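Local structure of acyl-coenzyme A thioesterase THEM4 (Rhodococcus sp., 2OV9) at residues L18-D23 with V85-P90; D89-P94 with P100-E105. The protein probably hydrolyses medium- and long-chain fatty acyl-coenzyme A thioesters to free fatty acids and coenzyme A, as a hotdog-fold thioesterase. All coordinates share one frame; numbering follows the deposited sequence.

Overall arrangement
Contacts 1 and 2 adjoin, their centres about 6 Å apart, and share Asp89 and Pro90: the loop that meets residues 18-23 in contact 1 continues into the turn that folds onto residues 100-105 in contact 2. A second connection runs through Leu18 N, a probable hydrogen-bond donor to Leu104 O at 2.8 Å, and Thr19 OG1, which lies 3.2 Å from Leu104 N. Contact 1 is at the surface and contact 2 is buried, its centre about 4 Å from that of the chain. Together they join the start of the N-terminal helical region to the hotdog domain, beside helix 131-148 and the second subunit, whose His130 packs on Asp89.

Contact 1: L18-D23 with V85-P90; sequences LTSPPD and VTRHDP
Two irregular segments of the hotdog thioesterase meet here: residues 18-23, in the loop between strand 16-17 and helix 26-43, and residues 85-90 of the long loop that leads to strand 105-106. Arg87 reaches across with its chain extended from CG to NE and lays that arm along Ser20, whose CB sits 3.6 Å from Arg87 CG. The Ser20 hydroxyl, swung away from its own backbone N (chi1 -168°), sits at the guanidinium edge, tilted about 30° out of its plane, and accepts from Arg87 NE at 2.7 Å, a bent bond (132° at the hydrogen). Beyond it, Arg87 NH1 forms a salt bridge with Glu95. Asp23 OD2 stays 4.2 Å from Arg87 NH2, short of a salt bridge, while Asp23 OD1 is hydrogen-bonded to Ser25 OG. A water joins the backbones, accepting from Ser20 N at 3.0 Å and donating to Thr86 O at 3.1 Å. At the apolar end, Val85 CB rests against Leu18 O at 3.7 Å. Replacing Arg87 by alanine is likely to cost Glu95 this salt bridge and the Ser20 hydroxyl its NE donor. The seam thus pairs Val85-Leu18 packing with a polar end, where Asp23 probably adds a modest electrostatic attraction.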
loop_
_atom_site.group_PDB
_atom_site.type_symbol
_atom_site.label_atom_id
_atom_site.label_comp_id
_atom_site.label_asym_id
_atom_site.label_seq_id
_atom_site.Cartn_x
_atom_site.Cartn_y
_atom_site.Cartn_z
ATOM N N LEU B 18 -3.136 19.143 -6.906
ATOM C CA LEU B 18 -3.942 18.188 -7.683
ATOM C C LEU B 18 -4.760 17.228 -6.833
ATOM O O LEU B 18 -5.841 16.754 -7.234
ATOM C CB LEU B 18 -3.034 17.392 -8.608
ATOM C CG LEU B 18 -2.286 18.245 -9.632
ATOM C CD1 LEU B 18 -1.376 17.391 -10.456
ATOM C CD2 LEU B 18 -3.283 18.955 -10.530
ATOM N N THR B 19 -4.216 16.917 -5.669
ATOM C CA THR B 19 -4.871 16.052 -4.703
ATOM C C THR B 19 -5.923 16.860 -3.942
ATOM O O THR B 19 -6.020 18.076 -4.095
ATOM C CB THR B 19 -3.848 15.482 -3.749
ATOM O OG1 THR B 19 -3.039 16.552 -3.241
ATOM C CG2 THR B 19 -2.956 14.513 -4.498
ATOM N N SER B 20 -6.740 16.178 -3.154
ATOM C CA SER B 20 -7.819 16.854 -2.455
ATOM C C SER B 20 -7.316 17.771 -1.337
ATOM O O SER B 20 -6.580 17.327 -0.463
ATOM C CB SER B 20 -8.797 15.839 -1.889
ATOM O OG SER B 20 -9.957 16.519 -1.454
ATOM N N PRO B 21 -7.763 19.050 -1.333
ATOM C CA PRO B 21 -7.296 19.985 -0.296
ATOM C C PRO B 21 -7.938 19.669 1.050
ATOM O O PRO B 21 -9.018 19.059 1.071
ATOM C CB PRO B 21 -7.742 21.363 -0.810
ATOM C CG PRO B 21 -8.806 21.102 -1.807
ATOM C CD PRO B 21 -8.744 19.661 -2.247
ATOM N N PRO B 22 -7.244 19.999 2.166
ATOM C CA PRO B 22 -7.863 19.982 3.490
ATOM C C PRO B 22 -9.062 20.914 3.528
ATOM O O PRO B 22 -8.997 22.022 2.992
ATOM C CB PRO B 22 -6.753 20.503 4.422
ATOM C CG PRO B 22 -5.694 21.077 3.515
ATOM C CD PRO B 22 -5.806 20.320 2.241
ATOM N N ASP B 23 -10.139 20.468 4.166
ATOM C CA ASP B 23 -11.389 21.223 4.214
ATOM C C ASP B 23 -11.868 21.451 5.656
ATOM O O ASP B 23 -12.876 22.123 5.888
ATOM C CB ASP B 23 -12.465 20.507 3.384
ATOM C CG ASP B 23 -12.636 19.039 3.774
ATOM O OD1 ASP B 23 -11.975 18.589 4.740
ATOM O OD2 ASP B 23 -13.428 18.332 3.108
ATOM N N VAL B 85 -8.089 13.573 -11.179
ATOM C CA VAL B 85 -7.349 12.867 -10.131
ATOM C C VAL B 85 -8.316 12.257 -9.094
ATOM O O VAL B 85 -9.240 12.934 -8.639
ATOM C CB VAL B 85 -6.320 13.824 -9.474
ATOM C CG1 VAL B 85 -5.544 13.135 -8.403
ATOM C CG2 VAL B 85 -5.361 14.380 -10.545
ATOM N N THR B 86 -8.093 10.977 -8.751
ATOM C CA THR B 86 -8.892 10.217 -7.765
ATOM C C THR B 86 -8.819 10.832 -6.373
ATOM O O THR B 86 -7.858 11.544 -6.052
ATOM C CB THR B 86 -8.395 8.773 -7.618
ATOM O OG1 THR B 86 -7.030 8.796 -7.182
ATOM C CG2 THR B 86 -8.481 8.025 -8.940
ATOM N N ARG B 87 -9.810 10.517 -5.541
ATOM C CA ARG B 87 -9.886 11.046 -4.184
ATOM C C ARG B 87 -10.068 9.956 -3.086
ATOM O O ARG B 87 -10.236 10.267 -1.906
ATOM C CB ARG B 87 -11.068 12.006 -4.136
ATOM C CG ARG B 87 -10.803 13.219 -3.310
ATOM C CD ARG B 87 -12.080 13.981 -3.091
ATOM N NE ARG B 87 -11.991 14.874 -1.938
ATOM C CZ ARG B 87 -12.426 14.566 -0.720
ATOM N NH1 ARG B 87 -12.964 13.371 -0.491
ATOM N NH2 ARG B 87 -12.312 15.449 0.262
ATOM N N HIS B 88 -10.076 8.689 -3.495
ATOM C CA HIS B 88 -10.460 7.576 -2.627
ATOM C C HIS B 88 -9.350 6.544 -2.544
ATOM O O HIS B 88 -9.517 5.481 -1.928
ATOM C CB HIS B 88 -11.657 6.870 -3.245
ATOM C CG HIS B 88 -11.361 6.279 -4.590
ATOM N ND1 HIS B 88 -11.597 6.958 -5.767
ATOM C CD2 HIS B 88 -10.825 5.083 -4.945
ATOM C CE1 HIS B 88 -11.231 6.204 -6.790
ATOM N NE2 HIS B 88 -10.761 5.061 -6.321
ATOM N N ASP B 89 -8.245 6.850 -3.212
ATOM C CA ASP B 89 -7.171 5.909 -3.445
ATOM C C ASP B 89 -6.281 5.744 -2.197
ATOM O O ASP B 89 -6.277 6.617 -1.327
ATOM C CB ASP B 89 -6.361 6.419 -4.629
ATOM C CG ASP B 89 -5.653 7.689 -4.306
ATOM O OD1 ASP B 89 -6.242 8.773 -4.459
ATOM O OD2 ASP B 89 -4.503 7.601 -3.860
ATOM N N PRO B 90 -5.559 4.605 -2.083
ATOM C CA PRO B 90 -4.663 4.403 -0.944
ATOM C C PRO B 90 -3.341 5.165 -0.925
ATOM O O PRO B 90 -2.490 4.859 -0.092
ATOM C CB PRO B 90 -4.415 2.884 -0.950
ATOM C CG PRO B 90 -4.602 2.473 -2.385
ATOM C CD PRO B 90 -5.644 3.408 -2.951
HETATM O O HOH W 1 -6.830 13.243 -3.715
#

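Contact 2: D89-P94 with P100-E105; sequences DPVTGP and PPVVLE
Val91 and Val102 meet where one loop of the hotdog domain folds back on itself, an Asx turn at Asp89 shaping its first arm and a cis peptide bond before Pro101 its second. Val102 N donates to Val91 O at 2.8 Å, a nearly straight bond (169° at the hydrogen). The same oxygen receives a CA-H...O contact from Pro101 CA, at 3.4 Å, and has Pro100 CD close by. The two valines lie side by side and point the same way, Val91 CG1 packing on Val102 CG2 at 3.7 Å. Next along, Thr92 CB and CG2 lie beside Val102 O, CB at 3.4 Å, while Pro101 CB lies against Thr92 O. A water donates to both Thr92 O and Val102 O, bridging the arms where they do not bond directly.

Asp89, which does not touch the second arm, sets the shape of the first. Its OD2 accepts from Val91 N and Thr92 N, both approaching from the same face of the carboxylate, one on the anti and one on the syn side. A backbone bond from Gly93 N to Asp89 O spans the same residues. Helix 131-148 covers this arm, His140 packing on Asp89, Val91 and Thr92, and Gln123 of the second subunit packs on Pro90. Asp89 OD1 accepts from Thr86 OG1 above the carboxylate plane and, through its syn lone pair, from Thr92 OG1 at 2.7 Å, the Thr92 hydroxyl being set between its backbone N and carbonyl carbon (chi1 79°).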
loop_
_atom_site.group_PDB
_atom_site.type_symbol
_atom_site.label_atom_id
_atom_site.label_comp_id
_atom_site.label_asym_id
_atom_site.label_seq_id
_atom_site.Cartn_x
_atom_site.Cartn_y
_atom_site.Cartn_z
ATOM N N ASP B 89 -8.245 6.850 -3.212
ATOM C CA ASP B 89 -7.171 5.909 -3.445
ATOM C C ASP B 89 -6.281 5.744 -2.197
ATOM O O ASP B 89 -6.277 6.617 -1.327
ATOM C CB ASP B 89 -6.361 6.419 -4.629
ATOM C CG ASP B 89 -5.653 7.689 -4.306
ATOM O OD1 ASP B 89 -6.242 8.773 -4.459
ATOM O OD2 ASP B 89 -4.503 7.601 -3.860
ATOM N N PRO B 90 -5.559 4.605 -2.083
ATOM C CA PRO B 90 -4.663 4.403 -0.944
ATOM C C PRO B 90 -3.341 5.165 -0.925
ATOM O O PRO B 90 -2.490 4.859 -0.092
ATOM C CB PRO B 90 -4.415 2.884 -0.950
ATOM C CG PRO B 90 -4.602 2.473 -2.385
ATOM C CD PRO B 90 -5.644 3.408 -2.951
ATOM N N VAL B 91 -3.157 6.140 -1.808
ATOM C CA VAL B 91 -1.932 6.960 -1.788
ATOM C C VAL B 91 -2.238 8.377 -1.336
ATOM O O VAL B 91 -1.514 8.938 -0.511
ATOM C CB VAL B 91 -1.234 6.996 -3.192
ATOM C CG1 VAL B 91 0.041 7.863 -3.159
ATOM C CG2 VAL B 91 -0.909 5.571 -3.673
ATOM N N THR B 92 -3.330 8.936 -1.865
ATOM C CA THR B 92 -3.668 10.348 -1.645
ATOM C C THR B 92 -5.048 10.584 -0.998
ATOM O O THR B 92 -5.385 11.728 -0.706
ATOM C CB THR B 92 -3.650 11.161 -2.978
ATOM O OG1 THR B 92 -4.866 10.913 -3.711
ATOM C CG2 THR B 92 -2.440 10.800 -3.863
ATOM N N GLY B 93 -5.846 9.526 -0.808
ATOM C CA GLY B 93 -7.234 9.680 -0.358
ATOM C C GLY B 93 -7.354 10.229 1.054
ATOM O O GLY B 93 -6.911 9.589 1.990
ATOM N N PRO B 94 -7.966 11.419 1.216
ATOM C CA PRO B 94 -8.082 12.002 2.566
ATOM C C PRO B 94 -8.915 11.161 3.515
ATOM O O PRO B 94 -8.664 11.180 4.711
ATOM C CB PRO B 94 -8.764 13.347 2.325
ATOM C CG PRO B 94 -8.560 13.642 0.875
ATOM C CD PRO B 94 -8.539 12.306 0.183
ATOM N N PRO B 100 -0.893 7.852 3.131
ATOM C CA PRO B 100 -0.154 8.650 4.098
ATOM C C PRO B 100 -0.904 9.855 4.679
ATOM O O PRO B 100 -0.881 10.001 5.888
ATOM C CB PRO B 100 1.111 9.053 3.325
ATOM C CG PRO B 100 1.373 7.837 2.493
ATOM C CD PRO B 100 -0.027 7.433 2.008
ATOM N N PRO B 101 -1.596 10.699 3.857
ATOM C CA PRO B 101 -1.769 10.744 2.412
ATOM C C PRO B 101 -0.735 11.622 1.746
ATOM O O PRO B 101 -0.162 12.527 2.375
ATOM C CB PRO B 101 -3.165 11.356 2.232
ATOM C CG PRO B 101 -3.359 12.254 3.428
ATOM C CD PRO B 101 -2.379 11.767 4.513
ATOM N N VAL B 102 -0.479 11.325 0.485
ATOM C CA VAL B 102 0.457 12.124 -0.308
ATOM C C VAL B 102 -0.277 13.298 -0.937
ATOM O O VAL B 102 -1.353 13.130 -1.492
ATOM C CB VAL B 102 1.149 11.278 -1.408
ATOM C CG1 VAL B 102 2.228 12.140 -2.121
ATOM C CG2 VAL B 102 1.805 10.029 -0.794
ATOM N N VAL B 103 0.322 14.478 -0.840
ATOM C CA VAL B 103 -0.186 15.695 -1.463
ATOM C C VAL B 103 0.676 15.939 -2.708
ATOM O O VAL B 103 1.920 15.871 -2.624
ATOM C CB VAL B 103 -0.030 16.873 -0.482
ATOM C CG1 VAL B 103 -0.426 18.181 -1.121
ATOM C CG2 VAL B 103 -0.868 16.601 0.792
ATOM N N LEU B 104 0.035 16.205 -3.845
ATOM C CA LEU B 104 0.775 16.414 -5.095
ATOM C C LEU B 104 0.407 17.722 -5.779
ATOM O O LEU B 104 -0.769 18.133 -5.778
ATOM C CB LEU B 104 0.545 15.256 -6.075
ATOM C CG LEU B 104 0.926 13.869 -5.589
ATOM C CD1 LEU B 104 0.243 12.801 -6.498
ATOM C CD2 LEU B 104 2.446 13.731 -5.543
ATOM N N GLU B 105 1.420 18.364 -6.367
ATOM C CA GLU B 105 1.165 19.534 -7.190
ATOM C C GLU B 105 1.642 19.330 -8.614
ATOM O O GLU B 105 2.548 18.542 -8.863
ATOM C CB GLU B 105 1.755 20.798 -6.575
ATOM C CG GLU B 105 3.230 20.781 -6.430
ATOM C CD GLU B 105 3.740 21.942 -5.571
ATOM O OE1 GLU B 105 2.979 22.907 -5.297
ATOM O OE2 GLU B 105 4.912 21.880 -5.153
HETATM O O HOH W 2 -3.637 13.965 -0.434
#